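Local coordinates for protein formimidoylglutamase (PDB 3M1R) that hydrolyses N-formimidoyl-L-glutamate to L-glutamate and formamide in histidine degradation, using a two-metal centre that prefers manganese, at residues Q234-D247 against I277-V291. Residues are numbered along the deposited sequence; the frame is centred on the assembly and turned at random.
Sequences QDKTDFIFISVDMD and IAQQPNVAGIEIVEV. With CA (calcium ion), chain B; CA (calcium ion), chain C.
Strands 239-245 and 283-289 are parallel neighbours in the central sheet of the arginase fold, joined by helix 267-278 in a beta-alpha-beta unit. Their ladder runs from Ile240 N, bonded to Asn282 O, up to Met246 N, which donates to Val289 O (3.0 Å). Near its start, Ala284 (phi/psi -89/-18°) departs from extended geometry and strand 283-289 takes one extra residue, so that Ala284 N bonds Ile240 O and Gly285 O bonds Ile242 N.

On the face carrying Ile240, Ile242 and Val244, Ile242 CD1 presses on Ile277 CG2 at a tight 3.2 Å, the two side chains running past each other in opposite directions. Ile240 CD1 meets Val283 CG2, and Ile242 CG2 lies against Ile286 CG1 (3.7 Å).

The face carrying Phe241, Ser243 and Glu287 is more polar. With CG between backbone N and carbonyl carbon and the chain extended beyond, Glu287 brings its carboxylate to both neighbours: Ser243 OG donates to the anti lone pair of OE2 (2.5 Å), and CD sits at the Phe241 ring edge, 3.3 Å from CE2, the planes 84° apart. Ser133 and Thr136 also bond this buried carboxylate.

At the C-terminal end of strand 239-245, Asp245 OD2 bridges both calcium ions, which probably occupy the manganese sites, and Asp247 chelates one through OD1 (2.4 Å) and OD2. A water links Asp247 OD2 to Glu290 OE2, whereas Glu290 OE1 accepts from Asn130 N. Asn130, Asp153, His155 and Asp157 complete the protein ligands of this binuclear centre, set at the C-terminal ends of parallel strands as in other arginase-family enzymes.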
loop_
_atom_site.group_PDB
_atom_site.type_symbol
_atom_site.label_atom_id
_atom_site.label_comp_id
_atom_site.label_asym_id
_atom_site.label_seq_id
_atom_site.Cartn_x
_atom_site.Cartn_y
_atom_site.Cartn_z
ATOM N N GLN D 234 -30.764 31.704 -14.013
ATOM C CA GLN D 234 -32.015 31.003 -14.315
ATOM C C GLN D 234 -32.943 31.841 -15.182
ATOM O O GLN D 234 -33.731 31.302 -15.965
ATOM C CB GLN D 234 -32.758 30.635 -13.026
ATOM C CG GLN D 234 -32.054 29.614 -12.150
ATOM C CD GLN D 234 -32.978 28.494 -11.696
ATOM O OE1 GLN D 234 -33.264 28.361 -10.508
ATOM N NE2 GLN D 234 -33.449 27.683 -12.645
ATOM N N ASP D 235 -32.851 33.161 -15.021
ATOM C CA ASP D 235 -33.726 34.099 -15.715
ATOM C C ASP D 235 -33.343 34.225 -17.182
ATOM O O ASP D 235 -34.127 34.716 -17.996
ATOM C CB ASP D 235 -33.674 35.479 -15.048
ATOM C CG ASP D 235 -34.586 35.586 -13.827
ATOM O OD1 ASP D 235 -35.337 34.626 -13.541
ATOM O OD2 ASP D 235 -34.554 36.641 -13.154
ATOM N N LYS D 236 -32.132 33.792 -17.519
ATOM C CA LYS D 236 -31.648 33.895 -18.890
ATOM C C LYS D 236 -31.602 32.531 -19.569
ATOM O O LYS D 236 -31.129 32.421 -20.699
ATOM C CB LYS D 236 -30.238 34.495 -18.928
ATOM C CG LYS D 236 -30.068 35.814 -18.214
ATOM C CD LYS D 236 -28.611 36.248 -18.280
ATOM C CE LYS D 236 -28.329 37.447 -17.391
ATOM N NZ LYS D 236 -26.866 37.760 -17.333
ATOM N N THR D 237 -32.070 31.494 -18.880
ATOM C CA THR D 237 -31.915 30.125 -19.376
ATOM C C THR D 237 -33.137 29.243 -19.112
ATOM O O THR D 237 -33.985 29.545 -18.259
ATOM C CB THR D 237 -30.664 29.449 -18.787
ATOM O OG1 THR D 237 -30.760 29.429 -17.358
ATOM C CG2 THR D 237 -29.414 30.211 -19.175
ATOM N N ASP D 238 -33.218 28.145 -19.857
ATOM C CA ASP D 238 -34.342 27.229 -19.752
ATOM C C ASP D 238 -34.049 26.030 -18.869
ATOM O O ASP D 238 -34.962 25.473 -18.266
ATOM C CB ASP D 238 -34.766 26.753 -21.140
ATOM C CG ASP D 238 -35.533 27.809 -21.904
ATOM O OD1 ASP D 238 -36.338 28.530 -21.277
ATOM O OD2 ASP D 238 -35.333 27.914 -23.130
ATOM N N PHE D 239 -32.780 25.625 -18.805
ATOM C CA PHE D 239 -32.382 24.461 -18.010
ATOM C C PHE D 239 -31.060 24.694 -17.298
ATOM O O PHE D 239 -30.265 25.545 -17.701
ATOM C CB PHE D 239 -32.228 23.226 -18.896
ATOM C CG PHE D 239 -33.431 22.925 -19.736
ATOM C CD1 PHE D 239 -33.595 23.529 -20.974
ATOM C CD2 PHE D 239 -34.388 22.025 -19.300
ATOM C CE1 PHE D 239 -34.694 23.252 -21.752
ATOM C CE2 PHE D 239 -35.496 21.741 -20.077
ATOM C CZ PHE D 239 -35.646 22.356 -21.305
ATOM N N ILE D 240 -30.822 23.919 -16.248
ATOM C CA ILE D 240 -29.543 23.953 -15.559
ATOM C C ILE D 240 -28.911 22.567 -15.596
ATOM O O ILE D 240 -29.615 21.562 -15.496
ATOM C CB ILE D 240 -29.690 24.428 -14.106
ATOM C CG1 ILE D 240 -30.566 23.461 -13.320
ATOM C CG2 ILE D 240 -30.290 25.829 -14.058
ATOM C CD1 ILE D 240 -31.166 24.075 -12.080
ATOM N N PHE D 241 -27.589 22.522 -15.787
ATOM C CA PHE D 241 -26.835 21.279 -15.744
ATOM C C PHE D 241 -25.777 21.413 -14.666
ATOM O O PHE D 241 -25.083 22.420 -14.588
ATOM C CB PHE D 241 -26.193 20.984 -17.104
ATOM C CG PHE D 241 -25.389 19.700 -17.142
ATOM C CD1 PHE D 241 -26.009 18.480 -17.369
ATOM C CD2 PHE D 241 -24.017 19.720 -16.975
ATOM C CE1 PHE D 241 -25.277 17.304 -17.419
ATOM C CE2 PHE D 241 -23.272 18.545 -17.028
ATOM C CZ PHE D 241 -23.901 17.337 -17.255
ATOM N N ILE D 242 -25.684 20.406 -13.815
ATOM C CA ILE D 242 -24.766 20.437 -12.699
ATOM C C ILE D 242 -23.553 19.582 -13.029
ATOM O O ILE D 242 -23.680 18.374 -13.220
ATOM C CB ILE D 242 -25.416 19.872 -11.424
ATOM C CG1 ILE D 242 -26.666 20.662 -11.037
ATOM C CG2 ILE D 242 -24.420 19.869 -10.271
ATOM C CD1 ILE D 242 -27.361 20.046 -9.840
ATOM N N SER D 243 -22.382 20.210 -13.102
ATOM C CA SER D 243 -21.142 19.474 -13.325
ATOM C C SER D 243 -20.273 19.491 -12.084
ATOM O O SER D 243 -19.738 20.531 -11.695
ATOM C CB SER D 243 -20.360 20.048 -14.512
ATOM O OG SER D 243 -19.234 19.225 -14.816
ATOM N N VAL D 244 -20.124 18.333 -11.463
ATOM C CA VAL D 244 -19.295 18.246 -10.277
ATOM C C VAL D 244 -17.941 17.623 -10.589
ATOM O O VAL D 244 -17.844 16.434 -10.897
ATOM C CB VAL D 244 -19.952 17.425 -9.172
ATOM C CG1 VAL D 244 -19.015 17.399 -7.959
ATOM C CG2 VAL D 244 -21.293 18.030 -8.815
ATOM N N ASP D 245 -16.903 18.446 -10.520
ATOM C CA ASP D 245 -15.536 17.974 -10.639
ATOM C C ASP D 245 -15.062 17.795 -9.209
ATOM O O ASP D 245 -14.979 18.747 -8.445
ATOM C CB ASP D 245 -14.692 19.002 -11.377
ATOM C CG ASP D 245 -13.225 18.595 -11.500
ATOM O OD1 ASP D 245 -12.693 17.826 -10.680
ATOM O OD2 ASP D 245 -12.604 19.064 -12.457
HETATM N N MSE D 246 -14.793 16.555 -8.839
HETATM C CA MSE D 246 -14.563 16.232 -7.437
HETATM C C MSE D 246 -13.315 16.902 -6.886
HETATM O O MSE D 246 -13.158 17.011 -5.675
HETATM C CB MSE D 246 -14.525 14.709 -7.216
HETATM C CG MSE D 246 -15.889 14.025 -7.422
HETATM SE SE MSE D 246 -17.304 14.565 -6.145
HETATM C CE MSE D 246 -16.605 13.598 -4.591
ATOM N N ASP D 247 -12.437 17.390 -7.762
ATOM C CA ASP D 247 -11.220 18.013 -7.255
ATOM C C ASP D 247 -11.464 19.415 -6.703
ATOM O O ASP D 247 -10.552 20.036 -6.167
ATOM C CB ASP D 247 -10.048 17.957 -8.252
ATOM C CG ASP D 247 -10.262 18.830 -9.463
ATOM O OD1 ASP D 247 -11.014 19.845 -9.369
ATOM O OD2 ASP D 247 -9.664 18.494 -10.511
ATOM N N ILE D 277 -29.319 23.021 -5.277
ATOM C CA ILE D 277 -29.482 23.197 -6.720
ATOM C C ILE D 277 -30.446 22.170 -7.324
ATOM O O ILE D 277 -31.259 22.493 -8.195
ATOM C CB ILE D 277 -28.133 23.101 -7.448
ATOM C CG1 ILE D 277 -27.269 24.321 -7.119
ATOM C CG2 ILE D 277 -28.352 22.975 -8.943
ATOM C CD1 ILE D 277 -25.781 24.110 -7.364
ATOM N N ALA D 278 -30.363 20.933 -6.844
ATOM C CA ALA D 278 -31.174 19.846 -7.372
ATOM C C ALA D 278 -32.681 20.075 -7.213
ATOM O O ALA D 278 -33.482 19.453 -7.917
ATOM C CB ALA D 278 -30.767 18.534 -6.723
ATOM N N GLN D 279 -33.064 20.959 -6.289
ATOM C CA GLN D 279 -34.476 21.272 -6.041
ATOM C C GLN D 279 -35.025 22.320 -6.996
ATOM O O GLN D 279 -36.237 22.505 -7.098
ATOM C CB GLN D 279 -34.664 21.803 -4.624
ATOM C CG GLN D 279 -34.418 20.780 -3.552
ATOM C CD GLN D 279 -34.611 21.356 -2.173
ATOM O OE1 GLN D 279 -33.783 22.123 -1.692
ATOM N NE2 GLN D 279 -35.717 20.998 -1.529
ATOM N N GLN D 280 -34.121 23.018 -7.668
ATOM C CA GLN D 280 -34.477 24.136 -8.519
ATOM C C GLN D 280 -35.174 23.630 -9.781
ATOM O O GLN D 280 -35.107 22.443 -10.095
ATOM C CB GLN D 280 -33.223 24.969 -8.835
ATOM C CG GLN D 280 -33.269 26.394 -8.271
ATOM C CD GLN D 280 -33.326 26.449 -6.751
ATOM O OE1 GLN D 280 -33.661 27.478 -6.174
ATOM N NE2 GLN D 280 -32.997 25.345 -6.102
ATOM N N PRO D 281 -35.872 24.523 -10.496
ATOM C CA PRO D 281 -36.632 24.081 -11.673
ATOM C C PRO D 281 -35.749 23.752 -12.884
ATOM O O PRO D 281 -34.768 24.431 -13.139
ATOM C CB PRO D 281 -37.540 25.290 -11.996
ATOM C CG PRO D 281 -37.459 26.196 -10.802
ATOM C CD PRO D 281 -36.124 25.935 -10.166
ATOM N N ASN D 282 -36.120 22.703 -13.607
ATOM C CA ASN D 282 -35.525 22.357 -14.889
ATOM C C ASN D 282 -34.049 21.945 -14.804
ATOM O O ASN D 282 -33.245 22.237 -15.702
ATOM C CB ASN D 282 -35.764 23.473 -15.914
ATOM C CG ASN D 282 -37.258 23.821 -16.067
ATOM O OD1 ASN D 282 -37.668 24.966 -15.850
ATOM N ND2 ASN D 282 -38.067 22.826 -16.432
ATOM N N VAL D 283 -33.705 21.254 -13.722
ATOM C CA VAL D 283 -32.413 20.604 -13.629
ATOM C C VAL D 283 -32.366 19.493 -14.664
ATOM O O VAL D 283 -33.101 18.520 -14.571
ATOM C CB VAL D 283 -32.188 20.015 -12.243
ATOM C CG1 VAL D 283 -30.792 19.435 -12.152
ATOM C CG2 VAL D 283 -32.380 21.076 -11.190
ATOM N N ALA D 284 -31.506 19.643 -15.660
ATOM C CA ALA D 284 -31.492 18.721 -16.791
ATOM C C ALA D 284 -30.587 17.504 -16.571
ATOM O O ALA D 284 -30.715 16.500 -17.265
ATOM C CB ALA D 284 -31.092 19.460 -18.067
ATOM N N GLY D 285 -29.669 17.593 -15.611
ATOM C CA GLY D 285 -28.720 16.517 -15.384
ATOM C C GLY D 285 -27.617 16.858 -14.400
ATOM O O GLY D 285 -27.460 18.001 -13.974
ATOM N N ILE D 286 -26.872 15.838 -14.000
ATOM C CA ILE D 286 -25.709 16.038 -13.176
ATOM C C ILE D 286 -24.646 15.029 -13.621
ATOM O O ILE D 286 -24.953 13.880 -13.995
ATOM C CB ILE D 286 -26.031 15.924 -11.665
ATOM C CG1 ILE D 286 -24.787 16.227 -10.821
ATOM C CG2 ILE D 286 -26.596 14.549 -11.318
ATOM C CD1 ILE D 286 -25.049 16.212 -9.317
ATOM N N GLU D 287 -23.398 15.476 -13.619
ATOM C CA GLU D 287 -22.281 14.595 -13.921
ATOM C C GLU D 287 -21.238 14.730 -12.827
ATOM O O GLU D 287 -21.085 15.782 -12.222
ATOM C CB GLU D 287 -21.674 14.942 -15.280
ATOM C CG GLU D 287 -20.991 16.287 -15.288
ATOM C CD GLU D 287 -20.506 16.690 -16.678
ATOM O OE1 GLU D 287 -20.804 15.971 -17.656
ATOM O OE2 GLU D 287 -19.831 17.733 -16.789
ATOM N N ILE D 288 -20.532 13.643 -12.567
ATOM C CA ILE D 288 -19.427 13.668 -11.631
ATOM C C ILE D 288 -18.162 13.246 -12.354
ATOM O O ILE D 288 -18.126 12.194 -13.004
ATOM C CB ILE D 288 -19.696 12.730 -10.472
ATOM C CG1 ILE D 288 -20.977 13.180 -9.764
ATOM C CG2 ILE D 288 -18.489 12.688 -9.516
ATOM C CD1 ILE D 288 -21.423 12.213 -8.718
ATOM N N VAL D 289 -17.139 14.087 -12.277
ATOM C CA VAL D 289 -15.891 13.784 -12.944
ATOM C C VAL D 289 -14.707 13.842 -11.994
ATOM O O VAL D 289 -14.805 14.350 -10.872
ATOM C CB VAL D 289 -15.627 14.736 -14.149
ATOM C CG1 VAL D 289 -16.649 14.513 -15.240
ATOM C CG2 VAL D 289 -15.621 16.199 -13.696
ATOM N N GLU D 290 -13.606 13.270 -12.472
ATOM C CA GLU D 290 -12.287 13.382 -11.871
ATOM C C GLU D 290 -12.090 12.553 -10.607
ATOM O O GLU D 290 -11.160 12.783 -9.842
ATOM C CB GLU D 290 -11.884 14.856 -11.697
ATOM C CG GLU D 290 -11.666 15.568 -13.044
ATOM C CD GLU D 290 -10.427 15.055 -13.842
ATOM O OE1 GLU D 290 -10.553 14.749 -15.050
ATOM O OE2 GLU D 290 -9.318 14.976 -13.275
ATOM N N VAL D 291 -12.937 11.552 -10.410
ATOM C CA VAL D 291 -12.647 10.546 -9.396
ATOM C C VAL D 291 -11.662 9.507 -9.939
ATOM O O VAL D 291 -11.889 8.924 -10.996
ATOM C CB VAL D 291 -13.928 9.862 -8.919
ATOM C CG1 VAL D 291 -13.613 8.721 -7.950
ATOM C CG2 VAL D 291 -14.844 10.892 -8.277
HETATM CA CA CA B . -10.620 20.475 -11.633
HETATM CA CA CA C . -11.338 20.621 -13.998
HETATM O O HOH W 1 -8.102 16.285 -10.942
#